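Local coordinates for glycoside hydrolase family protein (Novosphingobium sp. PP1Y, PDB 6Q2F), which hydrolyses alpha-L-rhamnosides, probably releasing terminal rhamnose from larger glycosides, and binds a sodium ion within its fold, at residues L640-S645 / R674-T679; Y581-E586 / I604-L609; P55-H60 / V81-L86. All coordinates share one frame; numbering follows the deposited sequence.

Interaction 1: residues L640-S645 / R674-T679. With NA (sodium ion), chain B.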
loop_
_atom_site.group_PDB
_atom_site.type_symbol
_atom_site.label_atom_id
_atom_site.label_comp_id
_atom_site.label_asym_id
_atom_site.label_seq_id
_atom_site.Cartn_x
_atom_site.Cartn_y
_atom_site.Cartn_z
ATOM N N LEU A 640 12.783 -11.239 0.994
ATOM C CA LEU A 640 12.016 -10.975 -0.192
ATOM C C LEU A 640 11.029 -9.837 0.052
ATOM O O LEU A 640 10.431 -9.748 1.072
ATOM C CB LEU A 640 11.313 -12.240 -0.645
ATOM C CG LEU A 640 12.179 -13.388 -1.116
ATOM C CD1 LEU A 640 11.436 -14.677 -1.202
ATOM C CD2 LEU A 640 12.843 -13.094 -2.427
ATOM N N VAL A 641 10.880 -8.965 -0.908
ATOM C CA VAL A 641 9.969 -7.831 -0.831
ATOM C C VAL A 641 9.212 -7.793 -2.144
ATOM O O VAL A 641 9.800 -7.490 -3.191
ATOM C CB VAL A 641 10.696 -6.497 -0.614
ATOM C CG1 VAL A 641 9.693 -5.361 -0.541
ATOM C CG2 VAL A 641 11.578 -6.532 0.628
ATOM N N ALA A 642 7.920 -8.069 -2.096
ATOM C CA ALA A 642 7.146 -8.083 -3.324
ATOM C C ALA A 642 6.412 -6.762 -3.492
ATOM O O ALA A 642 6.160 -6.029 -2.531
ATOM C CB ALA A 642 6.144 -9.243 -3.338
ATOM N N ALA A 643 6.068 -6.463 -4.736
ATOM C CA ALA A 643 5.179 -5.348 -4.994
ATOM C C ALA A 643 4.279 -5.649 -6.178
ATOM O O ALA A 643 4.722 -6.157 -7.209
ATOM C CB ALA A 643 5.958 -4.055 -5.234
ATOM N N GLU A 644 3.003 -5.359 -5.981
ATOM C CA GLU A 644 2.020 -5.230 -7.043
ATOM C C GLU A 644 2.450 -4.082 -7.955
ATOM O O GLU A 644 2.312 -2.910 -7.600
ATOM C CB GLU A 644 0.642 -5.026 -6.401
ATOM C CG GLU A 644 -0.489 -4.702 -7.308
ATOM C CD GLU A 644 -1.717 -4.334 -6.490
ATOM O OE1 GLU A 644 -1.747 -4.710 -5.298
ATOM O OE2 GLU A 644 -2.599 -3.636 -7.019
ATOM N N SER A 645 2.992 -4.409 -9.126
ATOM C CA SER A 645 3.861 -3.497 -9.870
ATOM C C SER A 645 3.176 -2.966 -11.122
ATOM O O SER A 645 2.768 -3.740 -11.990
ATOM C CB SER A 645 5.184 -4.176 -10.256
ATOM O OG SER A 645 5.895 -4.636 -9.133
ATOM N N ARG A 674 11.077 -8.456 -5.627
ATOM C CA ARG A 674 10.265 -9.444 -6.343
ATOM C C ARG A 674 9.056 -8.728 -6.914
ATOM O O ARG A 674 7.987 -8.683 -6.287
ATOM C CB ARG A 674 9.822 -10.600 -5.441
ATOM C CG ARG A 674 8.829 -11.532 -6.134
ATOM C CD ARG A 674 8.694 -12.854 -5.442
ATOM N NE ARG A 674 9.915 -13.652 -5.533
ATOM C CZ ARG A 674 10.070 -14.840 -4.961
ATOM N NH1 ARG A 674 9.079 -15.376 -4.253
ATOM N NH2 ARG A 674 11.214 -15.489 -5.092
ATOM N N PRO A 675 9.195 -8.106 -8.080
ATOM C CA PRO A 675 8.030 -7.467 -8.689
ATOM C C PRO A 675 6.976 -8.514 -9.023
ATOM O O PRO A 675 7.287 -9.639 -9.427
ATOM C CB PRO A 675 8.608 -6.800 -9.943
ATOM C CG PRO A 675 10.096 -6.549 -9.570
ATOM C CD PRO A 675 10.440 -7.813 -8.817
ATOM N N VAL A 676 5.720 -8.157 -8.794
ATOM C CA VAL A 676 4.584 -8.961 -9.210
ATOM C C VAL A 676 3.786 -8.060 -10.145
ATOM O O VAL A 676 3.109 -7.124 -9.695
ATOM C CB VAL A 676 3.746 -9.463 -8.023
ATOM C CG1 VAL A 676 2.656 -10.441 -8.521
ATOM C CG2 VAL A 676 4.663 -10.153 -6.986
ATOM N N ILE A 677 3.940 -8.267 -11.429
ATOM C CA ILE A 677 3.332 -7.385 -12.382
ATOM C C ILE A 677 1.842 -7.429 -12.475
ATOM O O ILE A 677 1.280 -8.436 -12.678
ATOM C CB ILE A 677 3.952 -7.555 -13.771
ATOM C CG1 ILE A 677 5.444 -7.350 -13.696
ATOM C CG2 ILE A 677 3.338 -6.593 -14.755
ATOM C CD1 ILE A 677 6.224 -8.108 -14.716
ATOM N N HIS A 678 1.247 -6.279 -12.325
ATOM C CA HIS A 678 -0.158 -6.096 -12.456
ATOM C C HIS A 678 -0.412 -5.587 -13.860
ATOM O O HIS A 678 -0.115 -4.457 -14.093
ATOM C CB HIS A 678 -0.577 -5.021 -11.491
ATOM C CG HIS A 678 -2.039 -4.774 -11.451
ATOM N ND1 HIS A 678 -2.713 -4.147 -12.462
ATOM C CD2 HIS A 678 -2.959 -5.068 -10.516
ATOM C CE1 HIS A 678 -3.986 -4.086 -12.164
ATOM N NE2 HIS A 678 -4.161 -4.633 -10.986
ATOM N N THR A 679 -0.971 -6.358 -14.785
ATOM C CA THR A 679 -1.333 -7.749 -14.683
ATOM C C THR A 679 -1.176 -8.461 -16.012
ATOM O O THR A 679 -0.898 -7.891 -17.012
ATOM C CB THR A 679 -2.823 -8.030 -14.436
ATOM O OG1 THR A 679 -3.628 -6.911 -14.726
ATOM C CG2 THR A 679 -3.060 -8.561 -13.180
HETATM NA NA NA B . -3.419 -3.994 -3.473
#
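The methyls of Leu640 lie against one face of the Arg674 guanidinium, CD1 being offset toward the rim of the group and 3.9 Å from NH1. Its nitrogens do the polar work: NH2 bonds to Ser52 O and NH1 to Tyr581 OH. At the other end of the contact the carboxylate of Glu644 and the imidazole of His678 run side by side with their planes 20° apart, Glu644 OE2 approaching His678 CD2 obliquely at 3.8 Å. Over the centre of one imidazole face stands Thr679 CG2, whose placement is doubtful, while His678 ND1 bonds to Gly698 O. With a leucine in place of Arg674, Ser52 O and Tyr581 OH would probably lose a buried partner and the Leu640 methyls their flat platform. Between these ends runs a parallel ladder, the pairing of a beta-alpha-beta unit (strand 642-649, helix 657-670, strand 674-677) in a (beta/alpha)8 barrel. Its bonds include Val676 N to Ala643 O at 2.7 Å, Ser645 N to Val676 O at 2.8 Å and a nearly straight one, 169°, from His678 N to Ser645 O. Pro675 suits its place because the rungs use its neighbours Arg674 and Val676, so its missing N-H costs this pairing nothing. On the face that carries Glu644, Ala642 CB meets Val676 CG2 at 4.0 Å; on the other face Ser645 OG bonds to Glu667 of the connecting helix. Glu644, its CG anti to the backbone N (chi1 173°) and its chain extended, carries OE1 to 2.6 Å from the sodium ion.

Interaction 2: residues Y581-E586 / I604-L609. With NA (sodium ion), chain B.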
loop_
_atom_site.group_PDB
_atom_site.type_symbol
_atom_site.label_atom_id
_atom_site.label_comp_id
_atom_site.label_asym_id
_atom_site.label_seq_id
_atom_site.Cartn_x
_atom_site.Cartn_y
_atom_site.Cartn_z
ATOM N N TYR A 581 2.240 -14.269 0.542
ATOM C CA TYR A 581 2.473 -12.901 0.090
ATOM C C TYR A 581 1.502 -11.986 0.827
ATOM O O TYR A 581 0.287 -12.203 0.781
ATOM C CB TYR A 581 2.241 -12.774 -1.410
ATOM C CG TYR A 581 3.286 -13.398 -2.282
ATOM C CD1 TYR A 581 3.270 -14.750 -2.556
ATOM C CD2 TYR A 581 4.274 -12.611 -2.874
ATOM C CE1 TYR A 581 4.233 -15.312 -3.361
ATOM C CE2 TYR A 581 5.212 -13.146 -3.693
ATOM C CZ TYR A 581 5.201 -14.491 -3.941
ATOM O OH TYR A 581 6.168 -15.015 -4.749
ATOM N N GLY A 582 2.019 -10.953 1.485
ATOM C CA GLY A 582 1.148 -10.192 2.369
ATOM C C GLY A 582 1.227 -8.693 2.151
ATOM O O GLY A 582 2.227 -8.054 2.489
ATOM N N GLU A 583 0.159 -8.130 1.596
ATOM C CA GLU A 583 0.025 -6.689 1.521
ATOM C C GLU A 583 -0.612 -6.205 2.811
ATOM O O GLU A 583 -1.026 -6.995 3.657
ATOM C CB GLU A 583 -0.814 -6.273 0.308
ATOM C CG GLU A 583 -0.201 -6.589 -1.015
ATOM C CD GLU A 583 -0.945 -5.926 -2.191
ATOM O OE1 GLU A 583 -2.011 -5.308 -1.975
ATOM O OE2 GLU A 583 -0.446 -6.034 -3.324
ATOM N N ALA A 584 -0.714 -4.893 2.955
ATOM C CA ALA A 584 -1.318 -4.326 4.147
ATOM C C ALA A 584 -2.339 -3.252 3.802
ATOM O O ALA A 584 -3.337 -3.534 3.139
ATOM C CB ALA A 584 -0.228 -3.785 5.083
ATOM N N LEU A 585 -2.148 -2.039 4.306
ATOM C CA LEU A 585 -3.029 -0.896 4.043
ATOM C C LEU A 585 -2.944 -0.309 2.650
ATOM O O LEU A 585 -3.935 -0.066 2.042
ATOM C CB LEU A 585 -2.896 0.189 5.110
ATOM C CG LEU A 585 -2.975 -0.259 6.556
ATOM C CD1 LEU A 585 -2.680 0.862 7.512
ATOM C CD2 LEU A 585 -4.295 -0.880 6.861
ATOM N N GLU A 586 -1.721 -0.119 2.186
ATOM C CA GLU A 586 -1.407 0.377 0.840
ATOM C C GLU A 586 -1.743 1.849 0.650
ATOM O O GLU A 586 -0.868 2.635 0.263
ATOM C CB GLU A 586 -2.109 -0.446 -0.258
ATOM C CG GLU A 586 -1.731 0.031 -1.680
ATOM C CD GLU A 586 -2.393 -0.769 -2.789
ATOM O OE1 GLU A 586 -3.029 -0.129 -3.642
ATOM O OE2 GLU A 586 -2.272 -2.009 -2.814
ATOM N N ILE A 604 6.443 -13.184 2.443
ATOM C CA ILE A 604 6.871 -12.164 1.497
ATOM C C ILE A 604 6.049 -10.901 1.728
ATOM O O ILE A 604 4.912 -10.791 1.240
ATOM C CB ILE A 604 6.768 -12.680 0.059
ATOM C CG1 ILE A 604 7.580 -13.970 -0.071
ATOM C CG2 ILE A 604 7.318 -11.659 -0.892
ATOM C CD1 ILE A 604 7.256 -14.784 -1.268
ATOM N N PRO A 605 6.570 -9.948 2.496
ATOM C CA PRO A 605 5.895 -8.656 2.627
ATOM C C PRO A 605 5.747 -8.014 1.261
ATOM O O PRO A 605 6.636 -8.109 0.416
ATOM C CB PRO A 605 6.836 -7.855 3.535
ATOM C CG PRO A 605 7.600 -8.913 4.295
ATOM C CD PRO A 605 7.808 -10.004 3.285
HETATM N N MSE A 606 4.603 -7.397 1.036
HETATM C CA MSE A 606 4.229 -6.954 -0.274
HETATM C C MSE A 606 3.588 -5.573 -0.231
HETATM O O MSE A 606 2.856 -5.227 0.698
HETATM C CB MSE A 606 3.251 -7.967 -0.922
HETATM C CG MSE A 606 3.009 -7.686 -2.387
HETATM SE SE MSE A 606 2.096 -9.206 -3.149
HETATM C CE MSE A 606 1.844 -8.563 -4.988
ATOM N N ALA A 607 3.896 -4.784 -1.252
ATOM C CA ALA A 607 3.371 -3.434 -1.394
ATOM C C ALA A 607 2.894 -3.282 -2.837
ATOM O O ALA A 607 2.671 -4.267 -3.546
ATOM C CB ALA A 607 4.450 -2.423 -0.990
ATOM N N ALA A 608 2.720 -2.037 -3.279
ATOM C CA ALA A 608 2.213 -1.745 -4.616
ATOM C C ALA A 608 2.876 -0.474 -5.145
ATOM O O ALA A 608 3.333 0.380 -4.376
ATOM C CB ALA A 608 0.674 -1.570 -4.629
ATOM N N LEU A 609 2.927 -0.354 -6.472
ATOM C CA LEU A 609 3.308 0.906 -7.112
ATOM C C LEU A 609 2.552 1.061 -8.418
ATOM O O LEU A 609 2.590 0.165 -9.261
ATOM C CB LEU A 609 4.816 1.014 -7.392
ATOM C CG LEU A 609 5.043 2.330 -8.174
ATOM C CD1 LEU A 609 4.943 3.585 -7.258
ATOM C CD2 LEU A 609 6.339 2.355 -8.996
HETATM NA NA NA B . -3.419 -3.994 -3.473
#
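Tyr581 and Ile604 lie side by side, pointing the same way, and the isoleucine lays its CD1 methyl over one face of the phenol ring in a CH-pi contact. The methyl stands 22° off the ring normal, displaced toward the rim, and comes within 3.4 Å of Tyr581 CZ. A tyrosine suits this place because its flat face takes the apolar branch while OH reaches past it to Glu127 and to Arg674. Met606, present as selenomethionine, completes the trio. With CG anti to the backbone N (chi1 -170°) and the rest of the chain extended, its SE arrives obliquely beside the same ring, 5.2 Å from the Tyr581 centroid: a Met-aromatic contact. Beneath these side chains two neighbouring parallel strands of the (beta/alpha)8 barrel, 579-582 and 604-610, are joined through Gly582. Its N donates to Ile604 O at 2.9 Å, and its O accepts Met606 N at 2.9 Å from a donor standing well above the carbonyl plane. Further along, the methylene part of Met606 crosses Glu583, CG to CG at 3.7 Å, an apolar flank for a chain whose OE1 binds the metal. Glu583 OE1 and Glu586 OE2 each bind the sodium ion, at 2.4 Å in both cases, with Asp503, Ser504 and Glu644 completing the site. Ala608 is small enough for its CB to sit 3.5 Å from Glu586 OE2 beside that bound carboxylate.

Interaction 3: residues P55-H60 / V81-L86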
loop_
_atom_site.group_PDB
_atom_site.type_symbol
_atom_site.label_atom_id
_atom_site.label_comp_id
_atom_site.label_asym_id
_atom_site.label_seq_id
_atom_site.Cartn_x
_atom_site.Cartn_y
_atom_site.Cartn_z
ATOM N N PRO A 55 10.467 -12.402 -11.934
ATOM C CA PRO A 55 9.272 -11.742 -11.422
ATOM C C PRO A 55 8.041 -12.606 -11.628
ATOM O O PRO A 55 8.001 -13.512 -12.468
ATOM C CB PRO A 55 9.182 -10.462 -12.256
ATOM C CG PRO A 55 9.716 -10.885 -13.581
ATOM C CD PRO A 55 10.880 -11.824 -13.226
ATOM N N ARG A 56 7.032 -12.315 -10.820
ATOM C CA ARG A 56 5.734 -12.954 -10.923
ATOM C C ARG A 56 4.782 -12.027 -11.668
ATOM O O ARG A 56 5.080 -10.853 -11.901
ATOM C CB ARG A 56 5.195 -13.269 -9.527
ATOM C CG ARG A 56 5.738 -14.530 -8.858
ATOM C CD ARG A 56 7.247 -14.552 -8.608
ATOM N NE ARG A 56 7.568 -15.755 -7.832
ATOM C CZ ARG A 56 8.711 -16.428 -7.878
ATOM N NH1 ARG A 56 9.704 -16.010 -8.674
ATOM N NH2 ARG A 56 8.848 -17.513 -7.112
ATOM N N VAL A 57 3.619 -12.561 -12.043
ATOM C CA VAL A 57 2.539 -11.732 -12.571
ATOM C C VAL A 57 1.237 -12.075 -11.856
ATOM O O VAL A 57 1.019 -13.200 -11.404
ATOM C CB VAL A 57 2.356 -11.890 -14.100
ATOM C CG1 VAL A 57 3.673 -11.584 -14.823
ATOM C CG2 VAL A 57 1.838 -13.272 -14.427
ATOM N N TRP A 58 0.368 -11.087 -11.746
ATOM C CA TRP A 58 -1.014 -11.359 -11.432
ATOM C C TRP A 58 -1.708 -11.854 -12.699
ATOM O O TRP A 58 -1.383 -11.441 -13.820
ATOM C CB TRP A 58 -1.700 -10.108 -10.873
ATOM C CG TRP A 58 -1.409 -9.925 -9.406
ATOM C CD1 TRP A 58 -0.530 -10.652 -8.655
ATOM C CD2 TRP A 58 -2.027 -8.994 -8.509
ATOM N NE1 TRP A 58 -0.551 -10.219 -7.352
ATOM C CE2 TRP A 58 -1.465 -9.210 -7.235
ATOM C CE3 TRP A 58 -3.016 -8.016 -8.654
ATOM C CZ2 TRP A 58 -1.834 -8.462 -6.119
ATOM C CZ3 TRP A 58 -3.387 -7.274 -7.542
ATOM C CH2 TRP A 58 -2.806 -7.508 -6.290
ATOM N N TRP A 59 -2.660 -12.767 -12.517
ATOM C CA TRP A 59 -3.224 -13.538 -13.636
ATOM C C TRP A 59 -4.735 -13.657 -13.426
ATOM O O TRP A 59 -5.243 -14.667 -12.938
ATOM C CB TRP A 59 -2.536 -14.895 -13.716
ATOM C CG TRP A 59 -2.899 -15.772 -14.864
ATOM C CD1 TRP A 59 -2.855 -15.463 -16.210
ATOM C CD2 TRP A 59 -3.239 -17.154 -14.781
ATOM N NE1 TRP A 59 -3.196 -16.575 -16.953
ATOM C CE2 TRP A 59 -3.436 -17.621 -16.098
ATOM C CE3 TRP A 59 -3.420 -18.038 -13.717
ATOM C CZ2 TRP A 59 -3.801 -18.932 -16.372
ATOM C CZ3 TRP A 59 -3.802 -19.336 -13.989
ATOM C CH2 TRP A 59 -3.978 -19.775 -15.307
ATOM N N HIS A 60 -5.452 -12.603 -13.796
ATOM C CA HIS A 60 -6.880 -12.523 -13.533
ATOM C C HIS A 60 -7.668 -13.349 -14.540
ATOM O O HIS A 60 -7.451 -13.241 -15.746
ATOM C CB HIS A 60 -7.355 -11.073 -13.582
ATOM C CG HIS A 60 -6.858 -10.230 -12.450
ATOM N ND1 HIS A 60 -5.623 -9.616 -12.465
ATOM C CD2 HIS A 60 -7.442 -9.879 -11.279
ATOM C CE1 HIS A 60 -5.464 -8.934 -11.343
ATOM N NE2 HIS A 60 -6.552 -9.078 -10.608
ATOM N N VAL A 81 9.178 -16.141 -21.792
ATOM C CA VAL A 81 9.524 -14.765 -21.481
ATOM C C VAL A 81 10.249 -14.637 -20.137
ATOM O O VAL A 81 10.655 -13.534 -19.757
ATOM C CB VAL A 81 8.273 -13.867 -21.458
ATOM C CG1 VAL A 81 7.635 -13.805 -22.837
ATOM C CG2 VAL A 81 7.277 -14.370 -20.424
ATOM N N GLY A 82 10.437 -15.743 -19.414
ATOM C CA GLY A 82 11.209 -15.767 -18.186
ATOM C C GLY A 82 10.471 -15.382 -16.921
ATOM O O GLY A 82 11.111 -14.957 -15.957
ATOM N N ILE A 83 9.161 -15.513 -16.890
ATOM C CA ILE A 83 8.375 -15.179 -15.712
ATOM C C ILE A 83 8.492 -16.328 -14.725
ATOM O O ILE A 83 8.562 -17.490 -15.127
ATOM C CB ILE A 83 6.922 -14.897 -16.125
ATOM C CG1 ILE A 83 6.790 -13.461 -16.634
ATOM C CG2 ILE A 83 5.923 -15.198 -14.966
ATOM C CD1 ILE A 83 5.563 -13.246 -17.495
ATOM N N GLY A 84 8.580 -16.007 -13.432
ATOM C CA GLY A 84 8.839 -17.027 -12.436
ATOM C C GLY A 84 7.600 -17.563 -11.739
ATOM O O GLY A 84 7.661 -18.566 -11.025
ATOM N N GLY A 85 6.469 -16.905 -11.908
ATOM C CA GLY A 85 5.282 -17.368 -11.211
ATOM C C GLY A 85 4.111 -16.466 -11.506
ATOM O O GLY A 85 4.230 -15.462 -12.219
ATOM N N LEU A 86 2.968 -16.844 -10.952
ATOM C CA LEU A 86 1.728 -16.178 -11.307
ATOM C C LEU A 86 0.751 -16.323 -10.156
ATOM O O LEU A 86 0.788 -17.302 -9.415
ATOM C CB LEU A 86 1.136 -16.751 -12.605
ATOM C CG LEU A 86 0.548 -18.167 -12.608
ATOM C CD1 LEU A 86 0.005 -18.430 -14.018
ATOM C CD2 LEU A 86 1.573 -19.262 -12.251
#
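Leu86 places its CD1 methyl over one face of the Trp59 indole, 3.8 Å from the centroid of the six-membered ring and 24° off its normal, a CH-pi contact in which a single methyl rests on the flat indole. The leucine gets there from a crowded position, CG lying between the backbone N and the carbonyl carbon (chi1 70°). Val57 fills the space beside it: CG1 meets Ile83 CD1 at 3.7 Å, the two side chains crossing at about a right angle, and CG2 faces Leu86 CB at 4.0 Å. On the other side of the strand, Arg56 spreads its guanidinium above the Gly84 carbonyl, whose O lies 3.9 Å from CZ, over the centre of one face. Glycines fit here, since a side chain on Gly84 would strike Arg56 NH1 and one on Gly85 would crowd Arg56 CG. The backbones are tied by Gly84 N to Pro55 O, 2.7 Å and nearly straight at 169°, and by Val57 N to Gly85 O at 3.0 Å. A second shell sets these groups in place. Glu127 forms a salt bridge with Arg56 NE, and the carbonyls of Arg54 and Ser51 hold NH1; Asp74 holds Trp59 NE1, while Met78 packs on Val57, Trp59 and Leu86. Ahead of Ile83, Gly82 follows the helix as the positive-phi residue of a Schellman motif, a backbone shape easy for glycine. Strand 56-62, helix 68-81 and strand 85-91 thus make a beta-alpha-beta unit, the repeating element of a (beta/alpha)8 barrel.

All three contacts are buried pairings of parallel strands in one barrel, and differ mainly in what their side chains do. Interactions 1 and 2 adjoin, with centres about 9 Å apart; strands 642-649 and 604-610 are neighbours, probably bonded through Glu644 N and Ala607 O. Interaction 1 gives one glutamate and segment 581-586 of interaction 2 two to the same sodium ion. Interaction 3 joins interaction 1 through strands 56-62 and 674-677, but its centre is about 17 Å from that of interaction 2 and it supplies no metal ligand. Its chemistry is mainly apolar packing against helix 68-81 and closely fitted glycines, with Arg56 as the charged exception. Arg56, Tyr581 and Arg674 bring the three together round a buried polar cluster that includes Glu127.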